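Local coordinates for protein light Chain (Clostridium botulinum, PDB 6BVD) that probably cleaves a neuronal SNARE protein, acting as the zinc metalloendopeptidase domain of a mosaic botulinum neurotoxin, at residues A[94-99]-A[195-200]; A[221-226]-A[385-390]; A[376-381]-A[391-396]. One frame throughout, in Å; residues are numbered along the deposited sequence.

From the N terminus, interaction 1 comes first: 94-99, on helix 83-100, meets 195-200, closing a loop of 95 residues that carries much of the eight-stranded mixed sheet. It is complete before interaction 2 opens at 221-226, the start of the zinc-binding helix, which waits 158 residues for 385-390. Interaction 3 (376-381 with 391-396) closes a short loop of nine residues and crosses interaction 2, since 376-381 falls between 221-226 and 385-390, while 391-396 follows both. All three adjoin: K95 NZ of interaction 1 bonds to the carbonyl oxygens of Y387 and L381, R99 forms a salt bridge with D221, and E200 pairs with L378 through the backbone.

Interaction 1. Residues A[94-99]-A[195-200]; sequences IKLFKR and VEFSPE
The isobutyl end of L96 overlaps P199 and the rim of F197, and a single methyl, CD1, makes both contacts. This is helix-to-loop packing inside the zinc protease fold: 94-99 belongs to helix 83-100, while 195-200 leaves strand 193-196 of the mixed sheet and leads into strand 201-208 of the five-stranded antiparallel sheet. The helical state of 94-99 is supported by i to i+4 bonds, with K98 N 3.0 Å from I94 O and R99 N 2.9 Å from K95 O. No hydrogen bond joins the two segments, and the buried surface is small, 79 Å² in total. At their closest the backbones stay well apart, L96 CA lying 8.6 Å from P199 CA, so the side chains bridge the gap. L96 has CG opposite the carbonyl carbon (chi1 -60°), and with chi2 at -177° CD1 continues away from CA, to the end that meets the loop. There CD1 rests 3.7 Å from P199 CB. It meets F197 at the ring edge, near the ring plane, so the phenyl faces are not used in this contact. With F197 chi1 at -167°, CG lies opposite the backbone N, and the CE2 edge of the ring faces L96. The same ring also packs on I225 and L226 of helix 222-237, which bears the zinc ligands H228 and H232; the F197 side chain is about 10 Å from the zinc ion. F197 thus lies between helix 83-100 and the helix of the metal site. Polar bonds fix the loop beside the apolar contact: Y89 OH hydrogen-bonds F197 O, and S198 OG hydrogen-bonds L164 O. At the ring edge, L96 CD1 is 4.0 Å from F197 CE2.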
ATOM      1  N   ILE A  94       5.814   8.946   3.907  1.00 17.99           N
ATOM      2  CA  ILE A  94       4.530   8.286   4.082  1.00 16.71           C
ATOM      3  C   ILE A  94       4.643   6.821   3.611  1.00 15.61           C
ATOM      4  O   ILE A  94       4.211   5.879   4.265  1.00 18.31           O
ATOM      5  CB  ILE A  94       3.446   9.022   3.284  1.00 19.09           C
ATOM      6  CG1 ILE A  94       3.081  10.353   3.956  1.00 20.89           C
ATOM      7  CG2 ILE A  94       2.189   8.210   3.182  1.00 16.12           C
ATOM      8  CD1 ILE A  94       2.218  11.230   3.068  1.00 16.74           C
ATOM      9  N   LYS A  95       5.294   6.639   2.480  1.00 16.91           N
ATOM     10  CA  LYS A  95       5.433   5.263   1.944  1.00 18.73           C
ATOM     11  C   LYS A  95       6.276   4.385   2.882  1.00 18.11           C
ATOM     12  O   LYS A  95       5.963   3.192   3.123  1.00 19.56           O
ATOM     13  CB  LYS A  95       6.039   5.313   0.538  1.00 12.01           C
ATOM     14  CG  LYS A  95       5.885   3.974  -0.233  1.00 18.58           C
ATOM     15  CD  LYS A  95       6.268   4.123  -1.693  1.00 16.87           C
ATOM     16  CE  LYS A  95       6.052   2.774  -2.413  1.00 18.35           C
ATOM     17  NZ  LYS A  95       5.988   3.061  -3.846  1.00 16.27           N
ATOM     18  N   LEU A  96       7.334   4.967   3.446  1.00 21.94           N
ATOM     19  CA  LEU A  96       8.202   4.195   4.334  1.00 19.80           C
ATOM     20  C   LEU A  96       7.533   3.849   5.666  1.00 21.04           C
ATOM     21  O   LEU A  96       7.677   2.729   6.164  1.00 13.90           O
ATOM     22  CB  LEU A  96       9.527   4.934   4.582  1.00 20.32           C
ATOM     23  CG  LEU A  96      10.371   5.217   3.340  1.00 22.49           C
ATOM     24  CD1 LEU A  96      11.692   5.887   3.702  1.00 20.78           C
ATOM     25  CD2 LEU A  96      10.690   3.927   2.519  1.00 19.76           C
ATOM     26  N   PHE A  97       6.735   4.772   6.209  1.00 16.09           N
ATOM     27  CA  PHE A  97       6.000   4.458   7.415  1.00 13.53           C
ATOM     28  C   PHE A  97       4.923   3.389   7.130  1.00 17.25           C
ATOM     29  O   PHE A  97       4.728   2.503   7.966  1.00 19.15           O
ATOM     30  CB  PHE A  97       5.374   5.719   8.039  1.00 18.49           C
ATOM     31  CG  PHE A  97       6.302   6.433   9.008  1.00 23.32           C
ATOM     32  CD1 PHE A  97       6.237   6.180  10.363  1.00 18.89           C
ATOM     33  CD2 PHE A  97       7.258   7.322   8.543  1.00 21.19           C
ATOM     34  CE1 PHE A  97       7.102   6.831  11.261  1.00 20.69           C
ATOM     35  CE2 PHE A  97       8.122   8.004   9.411  1.00 16.69           C
ATOM     36  CZ  PHE A  97       8.062   7.754  10.783  1.00 21.26           C
ATOM     37  N   LYS A  98       4.255   3.463   5.974  1.00 19.16           N
ATOM     38  CA  LYS A  98       3.292   2.418   5.602  1.00 22.65           C
ATOM     39  C   LYS A  98       3.989   1.066   5.406  1.00 23.09           C
ATOM     40  O   LYS A  98       3.388   0.029   5.670  1.00 24.27           O
ATOM     41  CB  LYS A  98       2.497   2.786   4.338  1.00 26.55           C
ATOM     42  CG  LYS A  98       1.413   3.855   4.606  1.00 26.46           C
ATOM     43  CD  LYS A  98       0.361   4.007   3.509  1.00 38.06           C
ATOM     44  CE  LYS A  98       0.790   4.969   2.398  1.00 44.75           C
ATOM     45  NZ  LYS A  98      -0.266   5.328   1.401  1.00 27.05           N
ATOM     46  N   ARG A  99       5.218   1.083   4.900  1.00 24.24           N
ATOM     47  CA  ARG A  99       5.968  -0.184   4.743  1.00 26.42           C
ATOM     48  C   ARG A  99       6.251  -0.772   6.141  1.00 21.58           C
ATOM     49  O   ARG A  99       5.971  -1.932   6.418  1.00 18.49           O
ATOM     50  CB  ARG A  99       7.256   0.074   3.939  1.00 22.61           C
ATOM     51  CG  ARG A  99       8.272  -1.125   3.891  1.00 23.26           C
ATOM     52  CD  ARG A  99       8.888  -1.228   2.515  1.00 13.46           C
ATOM     53  NE  ARG A  99       9.899  -2.294   2.419  1.00 16.81           N
ATOM     54  CZ  ARG A  99       9.642  -3.600   2.452  1.00 21.72           C
ATOM     55  NH1 ARG A  99       8.398  -4.062   2.606  1.00 14.49           N
ATOM     56  NH2 ARG A  99      10.652  -4.468   2.348  1.00 20.55           N
ATOM     57  N   VAL A 195      15.443  13.191  14.554  1.00 23.72           N
ATOM     58  CA  VAL A 195      16.132  12.428  13.486  1.00 24.44           C
ATOM     59  C   VAL A 195      16.394  13.281  12.235  1.00 21.92           C
ATOM     60  O   VAL A 195      15.546  14.025  11.808  1.00 26.42           O
ATOM     61  CB  VAL A 195      15.330  11.176  13.065  1.00 26.08           C
ATOM     62  CG1 VAL A 195      15.940  10.538  11.801  1.00 18.73           C
ATOM     63  CG2 VAL A 195      15.298  10.177  14.210  1.00 21.58           C
ATOM     64  N   GLU A 196      17.598  13.221  11.680  1.00 14.71           N
ATOM     65  CA  GLU A 196      17.851  13.753  10.354  1.00 17.80           C
ATOM     66  C   GLU A 196      17.848  12.555   9.422  1.00 22.34           C
ATOM     67  O   GLU A 196      18.674  11.644   9.600  1.00 22.54           O
ATOM     68  CB  GLU A 196      19.203  14.474  10.285  1.00 22.71           C
ATOM     69  CG  GLU A 196      19.329  15.589  11.297  1.00 28.72           C
ATOM     70  CD  GLU A 196      20.769  16.029  11.453  1.00 36.05           C
ATOM     71  OE1 GLU A 196      21.467  16.187  10.425  1.00 34.15           O
ATOM     72  OE2 GLU A 196      21.215  16.141  12.607  1.00 41.41           O
ATOM     73  N   PHE A 197      16.911  12.529   8.484  1.00 20.99           N
ATOM     74  CA  PHE A 197      16.738  11.345   7.639  1.00 24.54           C
ATOM     75  C   PHE A 197      16.641  11.703   6.161  1.00 27.22           C
ATOM     76  O   PHE A 197      15.910  12.637   5.744  1.00 24.78           O
ATOM     77  CB  PHE A 197      15.494  10.555   8.054  1.00 30.79           C
ATOM     78  CG  PHE A 197      15.441   9.190   7.429  1.00 27.22           C
ATOM     79  CD1 PHE A 197      16.328   8.211   7.853  1.00 23.23           C
ATOM     80  CD2 PHE A 197      14.565   8.906   6.399  1.00 26.86           C
ATOM     81  CE1 PHE A 197      16.322   6.955   7.258  1.00 27.96           C
ATOM     82  CE2 PHE A 197      14.544   7.636   5.812  1.00 28.56           C
ATOM     83  CZ  PHE A 197      15.419   6.684   6.232  1.00 24.22           C
ATOM     84  N   SER A 198      17.329  10.901   5.353  1.00 20.08           N
ATOM     85  CA  SER A 198      17.461  11.171   3.939  1.00 20.83           C
ATOM     86  C   SER A 198      17.170   9.867   3.171  1.00 31.38           C
ATOM     87  O   SER A 198      18.090   9.080   2.937  1.00 29.67           O
ATOM     88  CB  SER A 198      18.877  11.683   3.643  1.00 17.21           C
ATOM     89  OG  SER A 198      19.051  12.139   2.322  1.00 20.60           O
ATOM     90  N   PRO A 199      15.886   9.621   2.816  1.00 27.38           N
ATOM     91  CA  PRO A 199      15.491   8.329   2.212  1.00 28.14           C
ATOM     92  C   PRO A 199      15.985   8.079   0.784  1.00 27.80           C
ATOM     93  O   PRO A 199      16.062   6.912   0.364  1.00 31.51           O
ATOM     94  CB  PRO A 199      13.954   8.389   2.226  1.00 30.77           C
ATOM     95  CG  PRO A 199      13.651   9.847   2.149  1.00 26.42           C
ATOM     96  CD  PRO A 199      14.731  10.530   2.985  1.00 22.03           C
ATOM     97  N   GLU A 200      16.276   9.132   0.035  1.00 24.27           N
ATOM     98  CA  GLU A 200      16.662   8.993  -1.364  1.00 25.96           C
ATOM     99  C   GLU A 200      18.155   8.769  -1.632  1.00 30.57           C
ATOM    100  O   GLU A 200      18.530   8.575  -2.778  1.00 33.72           O
ATOM    101  CB  GLU A 200      16.232  10.236  -2.139  1.00 26.61           C
ATOM    102  CG  GLU A 200      14.710  10.431  -2.169  1.00 34.92           C
ATOM    103  CD  GLU A 200      14.298  11.538  -3.106  1.00 34.98           C
ATOM    104  OE1 GLU A 200      14.496  12.725  -2.771  1.00 38.61           O
ATOM    105  OE2 GLU A 200      13.801  11.225  -4.194  1.00 32.74           O
TER

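Interaction 2. Residues A[221-226]-A[385-390]; sequences DPALIL and SIYTEV. With CA (calcium ion), chain C.
An unusually short bond joins Y387 to D221: the phenol OH donates to OD1 of the carboxylate at 2.5 Å, and that same oxygen also caps a helix. D221 is the N-cap of helix 222-237, the zinc-binding helix of this metalloprotease. Its OD1 accepts from A223 N at 2.8 Å, with an N-H...O angle of 151°, the amide lying nearly on the C-O axis. The phenol instead approaches on the syn side, 27° out of the carboxylate plane, so OD1 takes two donors from different directions. The carboxylate is turned steeply against the ring and sits at the ring's edge. Y387 gets there by holding CG anti to its backbone N (chi1 -177°), with the ring reaching from the loop toward the start of the helix. Beside the bond, A223 CB comes 3.6 Å from Y387 OH and P222 CD lies 4.1 Å from Y387 CE1, giving the phenol end an apolar border. The other carboxylate oxygen, OD2, forms a salt bridge with R99. With this arginine and the helix N terminus close by, the aspartate would be expected to favour its charged form.

Two residues beyond Y387, the same loop supplies a calcium ligand at the subunit interface. D384 and E389 contribute, together with D384 and E389 of the second subunit. In this chain E389 binds with both carboxylate oxygens, OE1 at 2.5 Å and OE2 at 2.8 Å from the calcium ion.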
ATOM      1  N   ASP A 221      17.437  -1.194   1.743  1.00 19.92           N
ATOM      2  CA  ASP A 221      16.014  -0.800   1.724  1.00 17.56           C
ATOM      3  C   ASP A 221      15.832   0.408   2.668  1.00 18.41           C
ATOM      4  O   ASP A 221      16.087   0.285   3.836  1.00 23.27           O
ATOM      5  CB  ASP A 221      15.142  -1.974   2.156  1.00 19.07           C
ATOM      6  CG  ASP A 221      13.637  -1.689   2.032  1.00 29.06           C
ATOM      7  OD1 ASP A 221      13.222  -0.566   2.405  1.00 23.69           O
ATOM      8  OD2 ASP A 221      12.888  -2.579   1.568  1.00 21.86           O
ATOM      9  N   PRO A 222      15.403   1.570   2.143  1.00 25.10           N
ATOM     10  CA  PRO A 222      15.220   2.752   3.018  1.00 22.53           C
ATOM     11  C   PRO A 222      14.305   2.517   4.212  1.00 20.81           C
ATOM     12  O   PRO A 222      14.513   3.189   5.217  1.00 20.16           O
ATOM     13  CB  PRO A 222      14.607   3.800   2.069  1.00 22.10           C
ATOM     14  CG  PRO A 222      15.154   3.458   0.739  1.00 25.84           C
ATOM     15  CD  PRO A 222      15.180   1.904   0.725  1.00 22.18           C
ATOM     16  N   ALA A 223      13.351   1.580   4.144  1.00 17.97           N
ATOM     17  CA  ALA A 223      12.487   1.335   5.299  1.00 17.88           C
ATOM     18  C   ALA A 223      13.280   0.722   6.478  1.00 19.30           C
ATOM     19  O   ALA A 223      13.019   1.015   7.657  1.00 17.39           O
ATOM     20  CB  ALA A 223      11.297   0.436   4.916  1.00 19.89           C
ATOM     21  N   LEU A 224      14.269  -0.108   6.159  1.00 17.58           N
ATOM     22  CA  LEU A 224      15.105  -0.714   7.176  1.00 25.76           C
ATOM     23  C   LEU A 224      16.061   0.350   7.731  1.00 20.83           C
ATOM     24  O   LEU A 224      16.307   0.378   8.948  1.00 19.77           O
ATOM     25  CB  LEU A 224      15.896  -1.939   6.610  1.00 17.81           C
ATOM     26  CG  LEU A 224      16.685  -2.679   7.689  1.00 17.96           C
ATOM     27  CD1 LEU A 224      15.709  -3.209   8.772  1.00 27.11           C
ATOM     28  CD2 LEU A 224      17.542  -3.843   7.113  1.00 27.44           C
ATOM     29  N   ILE A 225      16.549   1.240   6.852  1.00 16.08           N
ATOM     30  CA  ILE A 225      17.393   2.352   7.280  1.00 22.64           C
ATOM     31  C   ILE A 225      16.600   3.259   8.257  1.00 23.11           C
ATOM     32  O   ILE A 225      17.143   3.662   9.272  1.00 25.13           O
ATOM     33  CB  ILE A 225      17.938   3.211   6.095  1.00 27.67           C
ATOM     34  CG1 ILE A 225      18.789   2.342   5.132  1.00 20.84           C
ATOM     35  CG2 ILE A 225      18.793   4.359   6.627  1.00 26.49           C
ATOM     36  CD1 ILE A 225      19.991   1.640   5.814  1.00 22.98           C
ATOM     37  N   LEU A 226      15.325   3.516   7.962  1.00 22.58           N
ATOM     38  CA  LEU A 226      14.500   4.328   8.876  1.00 22.51           C
ATOM     39  C   LEU A 226      14.284   3.576  10.202  1.00 24.11           C
ATOM     40  O   LEU A 226      14.441   4.135  11.300  1.00 24.48           O
ATOM     41  CB  LEU A 226      13.177   4.680   8.191  1.00 18.10           C
ATOM     42  CG  LEU A 226      12.138   5.442   9.014  1.00 18.88           C
ATOM     43  CD1 LEU A 226      12.768   6.718   9.626  1.00 14.72           C
ATOM     44  CD2 LEU A 226      10.917   5.747   8.117  1.00 22.40           C
ATOM     45  N   SER A 385       6.071  -0.123  -9.354  1.00 25.97           N
ATOM     46  CA  SER A 385       6.750  -1.173 -10.142  1.00 33.99           C
ATOM     47  C   SER A 385       8.240  -1.337  -9.773  1.00 31.46           C
ATOM     48  O   SER A 385       8.896  -2.291 -10.244  1.00 30.48           O
ATOM     49  CB  SER A 385       6.640  -0.893 -11.649  1.00 28.81           C
ATOM     50  OG  SER A 385       7.357   0.257 -12.034  1.00 27.98           O
ATOM     51  N   ILE A 386       8.772  -0.430  -8.943  1.00 21.75           N
ATOM     52  CA  ILE A 386      10.189  -0.456  -8.510  1.00 21.09           C
ATOM     53  C   ILE A 386      10.309  -0.803  -7.026  1.00 29.79           C
ATOM     54  O   ILE A 386      11.127  -1.615  -6.606  1.00 21.44           O
ATOM     55  CB  ILE A 386      10.878   0.932  -8.757  1.00 30.82           C
ATOM     56  CG1 ILE A 386      10.826   1.308 -10.239  1.00 24.20           C
ATOM     57  CG2 ILE A 386      12.295   0.983  -8.156  1.00 26.34           C
ATOM     58  CD1 ILE A 386      11.564   0.354 -11.123  1.00 32.95           C
ATOM     59  N   TYR A 387       9.471  -0.151  -6.223  1.00 20.53           N
ATOM     60  CA  TYR A 387       9.525  -0.280  -4.798  1.00 24.34           C
ATOM     61  C   TYR A 387       8.100  -0.246  -4.242  1.00 20.92           C
ATOM     62  O   TYR A 387       7.362   0.680  -4.550  1.00 21.46           O
ATOM     63  CB  TYR A 387      10.363   0.872  -4.221  1.00 24.14           C
ATOM     64  CG  TYR A 387      10.573   0.826  -2.744  1.00 25.79           C
ATOM     65  CD1 TYR A 387      11.630   0.112  -2.208  1.00 26.47           C
ATOM     66  CD2 TYR A 387       9.762   1.562  -1.865  1.00 25.81           C
ATOM     67  CE1 TYR A 387      11.852   0.069  -0.856  1.00 17.15           C
ATOM     68  CE2 TYR A 387       9.993   1.530  -0.491  1.00 18.54           C
ATOM     69  CZ  TYR A 387      11.050   0.798   0.009  1.00 18.57           C
ATOM     70  OH  TYR A 387      11.324   0.770   1.378  1.00 21.43           O
ATOM     71  N   THR A 388       7.699  -1.230  -3.448  1.00 24.01           N
ATOM     72  CA  THR A 388       6.332  -1.213  -2.885  1.00 20.08           C
ATOM     73  C   THR A 388       6.287  -1.163  -1.373  1.00 20.16           C
ATOM     74  O   THR A 388       7.243  -1.585  -0.682  1.00 17.33           O
ATOM     75  CB  THR A 388       5.512  -2.455  -3.293  1.00 25.17           C
ATOM     76  OG1 THR A 388       6.117  -3.655  -2.765  1.00 27.20           O
ATOM     77  CG2 THR A 388       5.362  -2.519  -4.805  1.00 22.68           C
ATOM     78  N   GLU A 389       5.170  -0.668  -0.821  1.00 16.22           N
ATOM     79  CA  GLU A 389       4.978  -0.772   0.647  1.00 20.52           C
ATOM     80  C   GLU A 389       5.155  -2.197   1.190  1.00 20.39           C
ATOM     81  O   GLU A 389       5.815  -2.403   2.196  1.00 26.79           O
ATOM     82  CB  GLU A 389       3.547  -0.313   1.047  1.00 24.41           C
ATOM     83  CG  GLU A 389       3.269   1.195   0.824  1.00 23.73           C
ATOM     84  CD  GLU A 389       2.793   1.566  -0.576  1.00 28.11           C
ATOM     85  OE1 GLU A 389       2.682   0.709  -1.513  1.00 22.18           O
ATOM     86  OE2 GLU A 389       2.546   2.769  -0.782  1.00 24.11           O
ATOM     87  N   VAL A 390       4.517  -3.170   0.552  1.00 20.30           N
ATOM     88  CA  VAL A 390       4.438  -4.535   1.094  1.00 24.00           C
ATOM     89  C   VAL A 390       5.757  -5.305   0.904  1.00 21.48           C
ATOM     90  O   VAL A 390       6.114  -6.128   1.764  1.00 26.94           O
ATOM     91  CB  VAL A 390       3.229  -5.339   0.465  1.00 32.82           C
ATOM     92  CG1 VAL A 390       3.357  -5.482  -1.056  1.00 29.28           C
ATOM     93  CG2 VAL A 390       3.030  -6.718   1.119  1.00 32.22           C
TER
HETATM   94 CA    CA C 501       1.981   2.168  -3.440  1.00 21.31          CA

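Interaction 3. Residues A[376-381]-A[391-396]; sequences FYLPNL and DGFNIG
Neither backbone runs alongside the other: 376-381 passes from the end of strand 373-377 into a loop, while 391-396 folds into a type II' beta turn from D391 to N394. G392 occupies the second turn position with phi 66° and psi -132°, and the N394 N to D391 O hydrogen bond, 3.3 Å, closes it. N394, the last residue of this turn, is also the centre of an inverse gamma turn, with a weak bond from I395 N to F393 O. The nearest alpha carbons across the contact, L381 CA and G392 CA, are 8.8 Å apart.

The turn presents F393, whose far ring atom CZ makes both apolar contacts. CG stands anti to the carbonyl carbon (chi1 -64°), directing the ring at the loop after the strand. L381 CD2 approaches CZ obliquely at 4.0 Å, and L378 CD1 comes more loosely at the ring edge, near its plane, 4.4 Å from CZ. F393 also makes an edge-to-face contact with Y387.

The cluster packs against two further elements: L378 and F393 touch I219 on strand 215-219 of the antiparallel sheet, and L378, L381 and F393 all touch P222 at the start of helix 222-237.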
ATOM      1  N   PHE A 376      24.580   6.024  -3.581  1.00 29.32           N
ATOM      2  CA  PHE A 376      23.587   5.954  -4.646  1.00 31.80           C
ATOM      3  C   PHE A 376      22.393   6.885  -4.438  1.00 29.30           C
ATOM      4  O   PHE A 376      21.964   7.108  -3.317  1.00 32.19           O
ATOM      5  CB  PHE A 376      23.063   4.516  -4.778  1.00 28.57           C
ATOM      6  CG  PHE A 376      24.134   3.517  -5.141  1.00 34.20           C
ATOM      7  CD1 PHE A 376      24.466   3.294  -6.466  1.00 32.45           C
ATOM      8  CD2 PHE A 376      24.806   2.814  -4.165  1.00 31.00           C
ATOM      9  CE1 PHE A 376      25.497   2.379  -6.823  1.00 27.47           C
ATOM     10  CE2 PHE A 376      25.832   1.900  -4.516  1.00 30.01           C
ATOM     11  CZ  PHE A 376      26.154   1.688  -5.840  1.00 22.58           C
ATOM     12  N   TYR A 377      21.876   7.417  -5.535  1.00 26.19           N
ATOM     13  CA  TYR A 377      20.570   8.075  -5.522  1.00 28.29           C
ATOM     14  C   TYR A 377      19.496   7.052  -5.915  1.00 26.30           C
ATOM     15  O   TYR A 377      19.719   6.245  -6.834  1.00 29.15           O
ATOM     16  CB  TYR A 377      20.592   9.244  -6.479  1.00 27.34           C
ATOM     17  CG  TYR A 377      19.299  10.011  -6.642  1.00 26.68           C
ATOM     18  CD1 TYR A 377      18.693  10.630  -5.555  1.00 28.01           C
ATOM     19  CD2 TYR A 377      18.728  10.175  -7.897  1.00 25.92           C
ATOM     20  CE1 TYR A 377      17.528  11.372  -5.721  1.00 32.64           C
ATOM     21  CE2 TYR A 377      17.556  10.905  -8.065  1.00 29.40           C
ATOM     22  CZ  TYR A 377      16.965  11.498  -6.974  1.00 27.77           C
ATOM     23  OH  TYR A 377      15.816  12.226  -7.147  1.00 35.09           O
ATOM     24  N   LEU A 378      18.365   7.057  -5.204  1.00 25.09           N
ATOM     25  CA  LEU A 378      17.224   6.185  -5.491  1.00 33.25           C
ATOM     26  C   LEU A 378      16.072   7.016  -6.052  1.00 35.26           C
ATOM     27  O   LEU A 378      15.247   7.507  -5.284  1.00 31.67           O
ATOM     28  CB  LEU A 378      16.748   5.479  -4.224  1.00 29.50           C
ATOM     29  CG  LEU A 378      17.832   4.868  -3.348  1.00 30.49           C
ATOM     30  CD1 LEU A 378      17.262   4.204  -2.127  1.00 24.35           C
ATOM     31  CD2 LEU A 378      18.639   3.883  -4.172  1.00 28.85           C
ATOM     32  N   PRO A 379      16.018   7.177  -7.378  1.00 33.50           N
ATOM     33  CA  PRO A 379      15.103   8.118  -8.043  1.00 32.72           C
ATOM     34  C   PRO A 379      13.610   7.744  -8.036  1.00 37.54           C
ATOM     35  O   PRO A 379      12.787   8.662  -8.226  1.00 37.93           O
ATOM     36  CB  PRO A 379      15.621   8.131  -9.477  1.00 30.76           C
ATOM     37  CG  PRO A 379      16.234   6.771  -9.663  1.00 31.36           C
ATOM     38  CD  PRO A 379      16.870   6.458  -8.345  1.00 32.91           C
ATOM     39  N   ASN A 380      13.267   6.471  -7.819  1.00 26.79           N
ATOM     40  CA  ASN A 380      11.888   6.031  -8.003  1.00 25.96           C
ATOM     41  C   ASN A 380      11.257   5.224  -6.885  1.00 23.89           C
ATOM     42  O   ASN A 380      10.576   4.227  -7.147  1.00 26.40           O
ATOM     43  CB  ASN A 380      11.788   5.208  -9.298  1.00 28.77           C
ATOM     44  CG  ASN A 380      12.257   5.978 -10.508  1.00 39.39           C
ATOM     45  OD1 ASN A 380      13.247   5.607 -11.158  1.00 40.73           O
ATOM     46  ND2 ASN A 380      11.580   7.082 -10.800  1.00 34.24           N
ATOM     47  N   LEU A 381      11.464   5.631  -5.645  1.00 25.07           N
ATOM     48  CA  LEU A 381      10.897   4.939  -4.508  1.00 21.27           C
ATOM     49  C   LEU A 381       9.363   5.010  -4.551  1.00 27.45           C
ATOM     50  O   LEU A 381       8.670   4.125  -4.028  1.00 28.27           O
ATOM     51  CB  LEU A 381      11.437   5.526  -3.198  1.00 23.53           C
ATOM     52  CG  LEU A 381      12.955   5.311  -2.958  1.00 29.49           C
ATOM     53  CD1 LEU A 381      13.433   6.048  -1.707  1.00 20.26           C
ATOM     54  CD2 LEU A 381      13.252   3.812  -2.837  1.00 26.51           C
ATOM     55  N   ASP A 391       6.467  -5.058  -0.192  1.00 22.10           N
ATOM     56  CA  ASP A 391       7.680  -5.904  -0.497  1.00 24.51           C
ATOM     57  C   ASP A 391       9.001  -5.178  -0.700  1.00 21.95           C
ATOM     58  O   ASP A 391      10.065  -5.824  -0.866  1.00 22.12           O
ATOM     59  CB  ASP A 391       7.444  -6.746  -1.781  1.00 32.32           C
ATOM     60  CG  ASP A 391       6.331  -7.781  -1.636  1.00 33.20           C
ATOM     61  OD1 ASP A 391       6.201  -8.407  -0.557  1.00 30.02           O
ATOM     62  OD2 ASP A 391       5.568  -7.961  -2.628  1.00 32.47           O
ATOM     63  N   GLY A 392       8.965  -3.843  -0.742  1.00 21.34           N
ATOM     64  CA  GLY A 392      10.148  -3.076  -1.060  1.00 15.25           C
ATOM     65  C   GLY A 392      10.607  -3.297  -2.494  1.00 27.73           C
ATOM     66  O   GLY A 392       9.822  -3.206  -3.446  1.00 21.36           O
ATOM     67  N   PHE A 393      11.904  -3.548  -2.671  1.00 24.20           N
ATOM     68  CA  PHE A 393      12.424  -3.770  -4.016  1.00 19.13           C
ATOM     69  C   PHE A 393      12.149  -5.181  -4.512  1.00 23.10           C
ATOM     70  O   PHE A 393      12.233  -5.441  -5.725  1.00 23.35           O
ATOM     71  CB  PHE A 393      13.949  -3.564  -4.070  1.00 18.78           C
ATOM     72  CG  PHE A 393      14.401  -2.154  -3.779  1.00 19.77           C
ATOM     73  CD1 PHE A 393      14.168  -1.135  -4.691  1.00 19.15           C
ATOM     74  CD2 PHE A 393      15.127  -1.881  -2.632  1.00 24.45           C
ATOM     75  CE1 PHE A 393      14.639   0.168  -4.421  1.00 18.81           C
ATOM     76  CE2 PHE A 393      15.604  -0.594  -2.366  1.00 25.21           C
ATOM     77  CZ  PHE A 393      15.344   0.425  -3.264  1.00 22.30           C
ATOM     78  N   ASN A 394      11.908  -6.078  -3.563  1.00 18.54           N
ATOM     79  CA  ASN A 394      11.863  -7.506  -3.834  1.00 20.51           C
ATOM     80  C   ASN A 394      10.440  -7.982  -4.254  1.00 25.60           C
ATOM     81  O   ASN A 394       9.827  -8.813  -3.600  1.00 23.52           O
ATOM     82  CB  ASN A 394      12.385  -8.279  -2.601  1.00 18.91           C
ATOM     83  CG  ASN A 394      13.884  -8.025  -2.314  1.00 25.80           C
ATOM     84  OD1 ASN A 394      14.707  -7.951  -3.235  1.00 26.54           O
ATOM     85  ND2 ASN A 394      14.224  -7.852  -1.025  1.00 25.46           N
ATOM     86  N   ILE A 395       9.973  -7.449  -5.376  1.00 19.37           N
ATOM     87  CA  ILE A 395       8.651  -7.709  -5.933  1.00 22.91           C
ATOM     88  C   ILE A 395       8.640  -9.041  -6.704  1.00 26.29           C
ATOM     89  O   ILE A 395       9.524  -9.285  -7.524  1.00 23.44           O
ATOM     90  CB  ILE A 395       8.240  -6.571  -6.889  1.00 24.19           C
ATOM     91  CG1 ILE A 395       8.270  -5.217  -6.168  1.00 29.53           C
ATOM     92  CG2 ILE A 395       6.879  -6.824  -7.472  1.00 30.86           C
ATOM     93  CD1 ILE A 395       8.278  -3.982  -7.132  1.00 28.92           C
ATOM     94  N   GLY A 396       7.666  -9.894  -6.414  1.00 22.56           N
ATOM     95  CA  GLY A 396       7.492 -11.145  -7.184  1.00 23.42           C
ATOM     96  C   GLY A 396       8.745 -12.021  -7.070  1.00 27.57           C
ATOM     97  O   GLY A 396       9.296 -12.195  -5.982  1.00 23.64           O
TER